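Local coordinates for protein transcriptional regulator, badm/rrf2 family (Thermincola potens, PDB 4CIC) that probably binds DNA as a transcription factor of the Rrf2 family, an IscR regulator linked to iron-sulfur cluster biogenesis, at residues L71-R85 and E125-L137. The protein carries 3 engineered substitutions. Residues are numbered along the deposited sequence; the frame is centred on the assembly and turned at random.
Sequences LAREPRDIKVGDIIR and EEVLDSITLADML. With NA (sodium ion), chain D.
Lys-79 and Thr-132, each the N-cap of a helix, lie side by side in a single backbone bridge, where Val-80 N donates to Ile-131 O (2.9 Å) and Leu-133 N to Ile-78 O (3.0 Å), while Gly-81 N reaches Leu-128 O from above its carbonyl plane. Thr-132 also forms a capping box with Asp-135. Helix 80-85 crosses helix 125-129 at 115°, their axes 8.3 Å apart, and Gly-81 CA comes within 3.7 Å of Asp-129 OD1. The guanidinium of Arg-85 meets the Asp-129 carboxylate end-on: NH1 bonds OD1 at 3.1 Å and NH2 bonds OD2 at 2.8 Å, both on syn lone pairs. NH2 also binds Glu-125 OE2, on the anti side of that carboxylate. A methionine in place of Arg-85 would probably leave Asp-129 without this paired grip and freer to turn, and Glu-125 with one charged partner fewer. Arg-85 O, with Val-86 O and Glu-88 O, binds the sodium ion. Val-80 puts its two methyls on different partners: CG1, anti to the backbone N (chi1 176°), packs on Leu-128 CD2, whereas CG2 touches Met-136 SD at 3.7 Å. Leu-133 sets CD1 against Ile-78 CG2 and meets Ile-83 tip to tip through CD2; Met-18 and Phe-19 of helix 9-23 continue this core. Pro-75 lays its CB on Leu-133 CB (3.7 Å). Thus backbone bonds fix two helix starts beside an apolar core, and salt bridges tie helix 112-129, which packs on the second subunit, to helix 80-87.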
ATOM      1  N   LEU A  71      -6.954  22.718  13.937  1.00 23.16           N
ATOM      2  CA  LEU A  71      -5.664  22.029  13.975  1.00 22.02           C
ATOM      3  C   LEU A  71      -4.860  22.551  15.155  1.00 21.64           C
ATOM      4  O   LEU A  71      -4.909  23.750  15.486  1.00 24.03           O
ATOM      5  CB  LEU A  71      -4.865  22.278  12.697  1.00 19.12           C
ATOM      6  CG  LEU A  71      -5.396  21.777  11.363  1.00 19.93           C
ATOM      7  CD1 LEU A  71      -4.460  22.223  10.255  1.00 19.88           C
ATOM      8  CD2 LEU A  71      -5.505  20.264  11.371  1.00 20.20           C
ATOM      9  N   ALA A  72      -4.103  21.650  15.777  1.00 24.25           N
ATOM     10  CA  ALA A  72      -3.248  22.003  16.909  1.00 25.24           C
ATOM     11  C   ALA A  72      -1.801  22.316  16.501  1.00 26.64           C
ATOM     12  O   ALA A  72      -0.999  22.759  17.335  1.00 28.57           O
ATOM     13  CB  ALA A  72      -3.273  20.885  17.941  1.00 32.26           C
ATOM     14  N   ARG A  73      -1.482  22.066  15.230  1.00 30.97           N
ATOM     15  CA  ARG A  73      -0.214  22.462  14.606  1.00 31.05           C
ATOM     16  C   ARG A  73      -0.555  23.084  13.255  1.00 25.40           C
ATOM     17  O   ARG A  73      -1.622  22.812  12.707  1.00 25.32           O
ATOM     18  CB  ARG A  73       0.688  21.245  14.356  1.00 32.51           C
ATOM     19  CG  ARG A  73       0.996  20.426  15.581  1.00 39.57           C
ATOM     20  CD  ARG A  73       2.399  19.851  15.502  1.00 38.86           C
ATOM     21  NE  ARG A  73       2.595  18.906  14.395  1.00 39.57           N
ATOM     22  CZ  ARG A  73       2.415  17.593  14.491  1.00 42.80           C
ATOM     23  NH1 ARG A  73       2.008  17.068  15.639  1.00 46.03           N
ATOM     24  NH2 ARG A  73       2.638  16.803  13.441  1.00 33.32           N
ATOM     25  N   GLU A  74       0.354  23.886  12.711  1.00 23.69           N
ATOM     26  CA  GLU A  74       0.123  24.527  11.411  1.00 19.77           C
ATOM     27  C   GLU A  74       0.157  23.439  10.351  1.00 23.14           C
ATOM     28  O   GLU A  74       0.848  22.455  10.533  1.00 24.18           O
ATOM     29  CB  GLU A  74       1.215  25.552  11.113  1.00 22.49           C
ATOM     30  CG  GLU A  74       1.140  26.831  11.993  1.00 22.17           C
ATOM     31  CD  GLU A  74       2.375  27.715  11.874  1.00 36.59           C
ATOM     32  OE1 GLU A  74       2.823  27.986  10.741  1.00 35.35           O
ATOM     33  OE2 GLU A  74       2.900  28.140  12.922  1.00 44.52           O
ATOM     34  N   PRO A  75      -0.599  23.609   9.258  1.00 20.28           N
ATOM     35  CA  PRO A  75      -0.620  22.555   8.239  1.00 15.87           C
ATOM     36  C   PRO A  75       0.767  22.201   7.701  1.00 18.96           C
ATOM     37  O   PRO A  75       0.997  21.012   7.368  1.00 19.62           O
ATOM     38  CB  PRO A  75      -1.511  23.141   7.131  1.00 20.02           C
ATOM     39  CG  PRO A  75      -2.472  24.101   7.912  1.00 19.10           C
ATOM     40  CD  PRO A  75      -1.609  24.658   9.011  1.00 21.35           C
ATOM     41  N   ARG A  76       1.680  23.158   7.636  1.00 20.11           N
ATOM     42  CA  ARG A  76       3.032  22.879   7.127  1.00 21.29           C
ATOM     43  C   ARG A  76       3.828  21.949   8.049  1.00 26.62           C
ATOM     44  O   ARG A  76       4.825  21.351   7.624  1.00 26.00           O
ATOM     45  CB  ARG A  76       3.811  24.174   6.889  1.00 20.49           C
ATOM     46  CG  ARG A  76       4.101  24.942   8.165  1.00 22.42           C
ATOM     47  CD  ARG A  76       4.559  26.383   7.890  1.00 24.03           C
ATOM     48  NE  ARG A  76       4.851  27.036   9.166  1.00 33.39           N
ATOM     49  CZ  ARG A  76       6.065  27.103   9.703  1.00 38.96           C
ATOM     50  NH1 ARG A  76       7.103  26.588   9.056  1.00 41.74           N
ATOM     51  NH2 ARG A  76       6.243  27.693  10.875  1.00 40.25           N
ATOM     52  N   ASP A  77       3.384  21.831   9.300  1.00 22.70           N
ATOM     53  CA  ASP A  77       4.040  20.963  10.286  1.00 23.54           C
ATOM     54  C   ASP A  77       3.282  19.649  10.519  1.00 23.39           C
ATOM     55  O   ASP A  77       3.527  18.961  11.508  1.00 27.76           O
ATOM     56  CB  ASP A  77       4.199  21.695  11.621  1.00 26.39           C
ATOM     57  CG  ASP A  77       5.148  22.892  11.520  1.00 46.31           C
ATOM     58  OD1 ASP A  77       6.172  22.780  10.803  1.00 40.16           O
ATOM     59  OD2 ASP A  77       4.875  23.941  12.148  1.00 50.59           O
ATOM     60  N   ILE A  78       2.343  19.322   9.638  1.00 19.72           N
ATOM     61  CA  ILE A  78       1.654  18.033   9.744  1.00 19.08           C
ATOM     62  C   ILE A  78       1.824  17.268   8.442  1.00 23.80           C
ATOM     63  O   ILE A  78       1.239  17.640   7.425  1.00 20.85           O
ATOM     64  CB  ILE A  78       0.131  18.210  10.057  1.00 18.78           C
ATOM     65  CG1 ILE A  78      -0.045  18.983  11.359  1.00 18.64           C
ATOM     66  CG2 ILE A  78      -0.547  16.829  10.151  1.00 19.67           C
ATOM     67  CD1 ILE A  78      -1.487  19.392  11.651  1.00 23.63           C
ATOM     68  N   LYS A  79       2.608  16.184   8.473  1.00 21.90           N
ATOM     69  CA  LYS A  79       2.723  15.290   7.320  1.00 21.61           C
ATOM     70  C   LYS A  79       1.533  14.339   7.266  1.00 18.83           C
ATOM     71  O   LYS A  79       0.987  13.975   8.296  1.00 19.73           O
ATOM     72  CB  LYS A  79       4.008  14.439   7.406  1.00 19.78           C
ATOM     73  CG  LYS A  79       5.276  15.249   7.399  1.00 24.85           C
ATOM     74  CD  LYS A  79       6.469  14.403   7.769  1.00 28.62           C
ATOM     75  CE  LYS A  79       7.736  15.241   7.790  1.00 31.04           C
ATOM     76  NZ  LYS A  79       8.937  14.399   8.097  1.00 41.33           N
ATOM     77  N   VAL A  80       1.124  13.930   6.070  1.00 19.89           N
ATOM     78  CA  VAL A  80       0.042  12.962   5.968  1.00 18.34           C
ATOM     79  C   VAL A  80       0.444  11.696   6.729  1.00 17.68           C
ATOM     80  O   VAL A  80      -0.376  11.069   7.403  1.00 20.63           O
ATOM     81  CB  VAL A  80      -0.304  12.635   4.506  1.00 20.01           C
ATOM     82  CG1 VAL A  80      -1.355  11.557   4.451  1.00 19.97           C
ATOM     83  CG2 VAL A  80      -0.836  13.897   3.821  1.00 25.22           C
ATOM     84  N   GLY A  81       1.707  11.324   6.615  1.00 21.98           N
ATOM     85  CA  GLY A  81       2.208  10.173   7.346  1.00 21.02           C
ATOM     86  C   GLY A  81       2.071  10.261   8.865  1.00 24.40           C
ATOM     87  O   GLY A  81       1.911   9.232   9.529  1.00 23.03           O
ATOM     88  N   ASP A  82       2.175  11.471   9.420  1.00 20.05           N
ATOM     89  CA  ASP A  82       1.968  11.692  10.857  1.00 26.86           C
ATOM     90  C   ASP A  82       0.544  11.305  11.244  1.00 25.06           C
ATOM     91  O   ASP A  82       0.305  10.749  12.311  1.00 24.68           O
ATOM     92  CB  ASP A  82       2.108  13.172  11.247  1.00 26.62           C
ATOM     93  CG  ASP A  82       3.519  13.728  11.097  1.00 44.34           C
ATOM     94  OD1 ASP A  82       4.495  12.951  11.141  1.00 33.50           O
ATOM     95  OD2 ASP A  82       3.642  14.979  10.972  1.00 40.95           O
ATOM     96  N   ILE A  83      -0.416  11.677  10.404  1.00 19.14           N
ATOM     97  CA  ILE A  83      -1.805  11.373  10.683  1.00 19.24           C
ATOM     98  C   ILE A  83      -2.007   9.854  10.644  1.00 21.27           C
ATOM     99  O   ILE A  83      -2.637   9.266  11.526  1.00 19.96           O
ATOM    100  CB  ILE A  83      -2.723  12.030   9.637  1.00 19.01           C
ATOM    101  CG1 ILE A  83      -2.557  13.553   9.682  1.00 19.45           C
ATOM    102  CG2 ILE A  83      -4.146  11.565   9.832  1.00 19.66           C
ATOM    103  CD1 ILE A  83      -3.191  14.254   8.476  1.00 19.23           C
ATOM    104  N   ILE A  84      -1.447   9.215   9.621  1.00 18.48           N
ATOM    105  CA  ILE A  84      -1.580   7.771   9.482  1.00 19.73           C
ATOM    106  C   ILE A  84      -0.919   7.054  10.667  1.00 22.76           C
ATOM    107  O   ILE A  84      -1.488   6.129  11.227  1.00 23.26           O
ATOM    108  CB  ILE A  84      -0.974   7.294   8.144  1.00 19.79           C
ATOM    109  CG1 ILE A  84      -1.760   7.890   6.958  1.00 23.03           C
ATOM    110  CG2 ILE A  84      -0.950   5.784   8.064  1.00 25.58           C
ATOM    111  CD1 ILE A  84      -3.253   7.725   7.059  1.00 26.78           C
ATOM    112  N   ARG A  85       0.274   7.475  11.058  1.00 20.24           N
ATOM    113  CA  ARG A  85       0.927   6.870  12.225  1.00 25.91           C
ATOM    114  C   ARG A  85       0.101   6.939  13.513  1.00 25.54           C
ATOM    115  O   ARG A  85       0.030   5.970  14.281  1.00 28.24           O
ATOM    116  CB  ARG A  85       2.295   7.489  12.465  1.00 27.31           C
ATOM    117  CG  ARG A  85       3.360   6.964  11.536  1.00 25.40           C
ATOM    118  CD  ARG A  85       4.700   7.540  11.898  1.00 39.63           C
ATOM    119  NE  ARG A  85       5.662   7.316  10.832  1.00 52.56           N
ATOM    120  CZ  ARG A  85       5.915   8.198   9.874  1.00 53.28           C
ATOM    121  NH1 ARG A  85       5.275   9.357   9.870  1.00 36.99           N
ATOM    122  NH2 ARG A  85       6.806   7.923   8.930  1.00 64.59           N
ATOM    123  N   GLU A 125       5.770   4.976   2.921  1.00 21.78           N
ATOM    124  CA  GLU A 125       6.201   5.869   3.994  1.00 27.24           C
ATOM    125  C   GLU A 125       6.871   7.108   3.420  1.00 27.18           C
ATOM    126  O   GLU A 125       6.639   8.238   3.904  1.00 27.44           O
ATOM    127  CB  GLU A 125       7.138   5.148   4.965  1.00 30.81           C
ATOM    128  CG  GLU A 125       7.611   6.020   6.129  1.00 36.52           C
ATOM    129  CD  GLU A 125       8.615   5.297   7.020  1.00 59.36           C
ATOM    130  OE1 GLU A 125       9.077   4.202   6.625  1.00 60.19           O
ATOM    131  OE2 GLU A 125       8.941   5.820   8.106  1.00 63.80           O
ATOM    132  N   GLU A 126       7.665   6.926   2.366  1.00 28.79           N
ATOM    133  CA  GLU A 126       8.324   8.079   1.759  1.00 29.22           C
ATOM    134  C   GLU A 126       7.328   9.054   1.119  1.00 24.97           C
ATOM    135  O   GLU A 126       7.459  10.273   1.291  1.00 29.16           O
ATOM    136  CB  GLU A 126       9.391   7.669   0.746  1.00 37.87           C
ATOM    137  CG  GLU A 126      10.545   8.671   0.696  1.00 62.13           C
ATOM    138  CD  GLU A 126      11.049   8.963  -0.710  1.00 84.39           C
ATOM    139  OE1 GLU A 126      10.725   8.197  -1.644  1.00 90.36           O
ATOM    140  OE2 GLU A 126      11.776   9.968  -0.878  1.00 92.45           O
ATOM    141  N   VAL A 127       6.347   8.533   0.382  1.00 25.98           N
ATOM    142  CA  VAL A 127       5.347   9.406  -0.235  1.00 24.70           C
ATOM    143  C   VAL A 127       4.582  10.161   0.836  1.00 25.23           C
ATOM    144  O   VAL A 127       4.460  11.396   0.761  1.00 23.77           O
ATOM    145  CB  VAL A 127       4.331   8.632  -1.109  1.00 27.94           C
ATOM    146  CG1 VAL A 127       3.204   9.561  -1.574  1.00 29.10           C
ATOM    147  CG2 VAL A 127       5.034   8.004  -2.312  1.00 31.44           C
ATOM    148  N   LEU A 128       4.107   9.451   1.857  1.00 20.45           N
ATOM    149  CA  LEU A 128       3.220  10.099   2.837  1.00 20.78           C
ATOM    150  C   LEU A 128       3.968  11.071   3.745  1.00 22.80           C
ATOM    151  O   LEU A 128       3.374  11.997   4.317  1.00 22.08           O
ATOM    152  CB  LEU A 128       2.435   9.084   3.656  1.00 19.93           C
ATOM    153  CG  LEU A 128       1.493   8.193   2.823  1.00 18.18           C
ATOM    154  CD1 LEU A 128       0.798   7.195   3.702  1.00 27.24           C
ATOM    155  CD2 LEU A 128       0.482   9.065   2.081  1.00 23.29           C
ATOM    156  N   ASP A 129       5.273  10.882   3.877  1.00 20.06           N
ATOM    157  CA  ASP A 129       6.058  11.840   4.645  1.00 25.25           C
ATOM    158  C   ASP A 129       6.453  13.044   3.797  1.00 25.66           C
ATOM    159  O   ASP A 129       6.908  14.052   4.327  1.00 34.13           O
ATOM    160  CB  ASP A 129       7.298  11.162   5.236  1.00 37.37           C
ATOM    161  CG  ASP A 129       6.976  10.354   6.480  1.00 45.16           C
ATOM    162  OD1 ASP A 129       5.846  10.495   7.013  1.00 39.12           O
ATOM    163  OD2 ASP A 129       7.862   9.600   6.939  1.00 47.49           O
ATOM    164  N   SER A 130       6.279  12.937   2.484  1.00 23.36           N
ATOM    165  CA  SER A 130       6.707  13.997   1.578  1.00 24.69           C
ATOM    166  C   SER A 130       5.597  15.002   1.339  1.00 24.66           C
ATOM    167  O   SER A 130       5.816  16.014   0.681  1.00 26.90           O
ATOM    168  CB  SER A 130       7.146  13.416   0.236  1.00 35.05           C
ATOM    169  OG  SER A 130       6.021  13.034  -0.542  1.00 37.18           O
ATOM    170  N   ILE A 131       4.409  14.717   1.868  1.00 21.24           N
ATOM    171  CA  ILE A 131       3.247  15.585   1.631  1.00 20.11           C
ATOM    172  C   ILE A 131       2.739  16.124   2.951  1.00 19.40           C
ATOM    173  O   ILE A 131       2.435  15.357   3.861  1.00 21.54           O
ATOM    174  CB  ILE A 131       2.104  14.785   0.957  1.00 24.49           C
ATOM    175  CG1 ILE A 131       2.563  14.271  -0.409  1.00 23.95           C
ATOM    176  CG2 ILE A 131       0.845  15.635   0.799  1.00 22.67           C
ATOM    177  CD1 ILE A 131       1.694  13.149  -0.968  1.00 27.40           C
ATOM    178  N   THR A 132       2.613  17.445   3.068  1.00 19.08           N
ATOM    179  CA  THR A 132       2.032  18.000   4.273  1.00 21.40           C
ATOM    180  C   THR A 132       0.630  18.517   3.984  1.00 20.92           C
ATOM    181  O   THR A 132       0.218  18.624   2.827  1.00 17.80           O
ATOM    182  CB  THR A 132       2.826  19.209   4.819  1.00 20.18           C
ATOM    183  OG1 THR A 132       2.771  20.277   3.869  1.00 23.34           O
ATOM    184  CG2 THR A 132       4.277  18.833   5.082  1.00 24.29           C
ATOM    185  N   LEU A 133      -0.102  18.845   5.035  1.00 18.92           N
ATOM    186  CA  LEU A 133      -1.400  19.484   4.838  1.00 17.14           C
ATOM    187  C   LEU A 133      -1.255  20.813   4.096  1.00 18.91           C
ATOM    188  O   LEU A 133      -2.118  21.158   3.301  1.00 19.26           O
ATOM    189  CB  LEU A 133      -2.150  19.630   6.156  1.00 18.61           C
ATOM    190  CG  LEU A 133      -2.587  18.348   6.891  1.00 16.57           C
ATOM    191  CD1 LEU A 133      -3.341  18.723   8.185  1.00 19.07           C
ATOM    192  CD2 LEU A 133      -3.476  17.501   5.988  1.00 18.80           C
ATOM    193  N   ALA A 134      -0.140  21.518   4.275  1.00 17.84           N
ATOM    194  CA  ALA A 134       0.054  22.750   3.494  1.00 20.72           C
ATOM    195  C   ALA A 134       0.202  22.440   2.003  1.00 19.93           C
ATOM    196  O   ALA A 134      -0.294  23.184   1.153  1.00 21.29           O
ATOM    197  CB  ALA A 134       1.258  23.539   3.991  1.00 21.12           C
ATOM    198  N   ASP A 135       0.912  21.360   1.679  1.00 19.81           N
ATOM    199  CA  ASP A 135       1.035  20.964   0.283  1.00 19.74           C
ATOM    200  C   ASP A 135      -0.342  20.668  -0.311  1.00 24.96           C
ATOM    201  O   ASP A 135      -0.633  21.020  -1.459  1.00 26.22           O
ATOM    202  CB  ASP A 135       1.867  19.679   0.166  1.00 21.63           C
ATOM    203  CG  ASP A 135       3.356  19.882   0.434  1.00 38.65           C
ATOM    204  OD1 ASP A 135       3.911  20.925   0.050  1.00 33.74           O
ATOM    205  OD2 ASP A 135       3.984  18.958   1.008  1.00 28.46           O
ATOM    206  N   MET A 136      -1.172  19.979   0.465  1.00 19.16           N
ATOM    207  CA  MET A 136      -2.524  19.660   0.021  1.00 18.92           C
ATOM    208  C   MET A 136      -3.361  20.940  -0.171  1.00 19.50           C
ATOM    209  O   MET A 136      -4.106  21.063  -1.150  1.00 20.98           O
ATOM    210  CB  MET A 136      -3.186  18.682   1.003  1.00 19.41           C
ATOM    211  CG  MET A 136      -2.540  17.250   0.995  1.00 18.77           C
ATOM    212  SD  MET A 136      -3.279  16.241   2.279  1.00 21.19           S
ATOM    213  CE  MET A 136      -4.918  15.936   1.640  1.00 19.88           C
ATOM    214  N   LEU A 137      -3.203  21.901   0.727  1.00 20.05           N
ATOM    215  CA  LEU A 137      -3.883  23.195   0.545  1.00 22.21           C
ATOM    216  C   LEU A 137      -3.490  23.892  -0.757  1.00 24.99           C
ATOM    217  O   LEU A 137      -4.345  24.432  -1.473  1.00 27.25           O
ATOM    218  CB  LEU A 137      -3.617  24.123   1.734  1.00 18.13           C
ATOM    219  CG  LEU A 137      -4.302  23.785   3.057  1.00 22.17           C
ATOM    220  CD1 LEU A 137      -3.784  24.709   4.165  1.00 22.03           C
ATOM    221  CD2 LEU A 137      -5.812  23.921   2.933  1.00 23.76           C
TER
HETATM  222 NA    NA D1150      -0.900   5.080  16.463  1.00 32.32          NA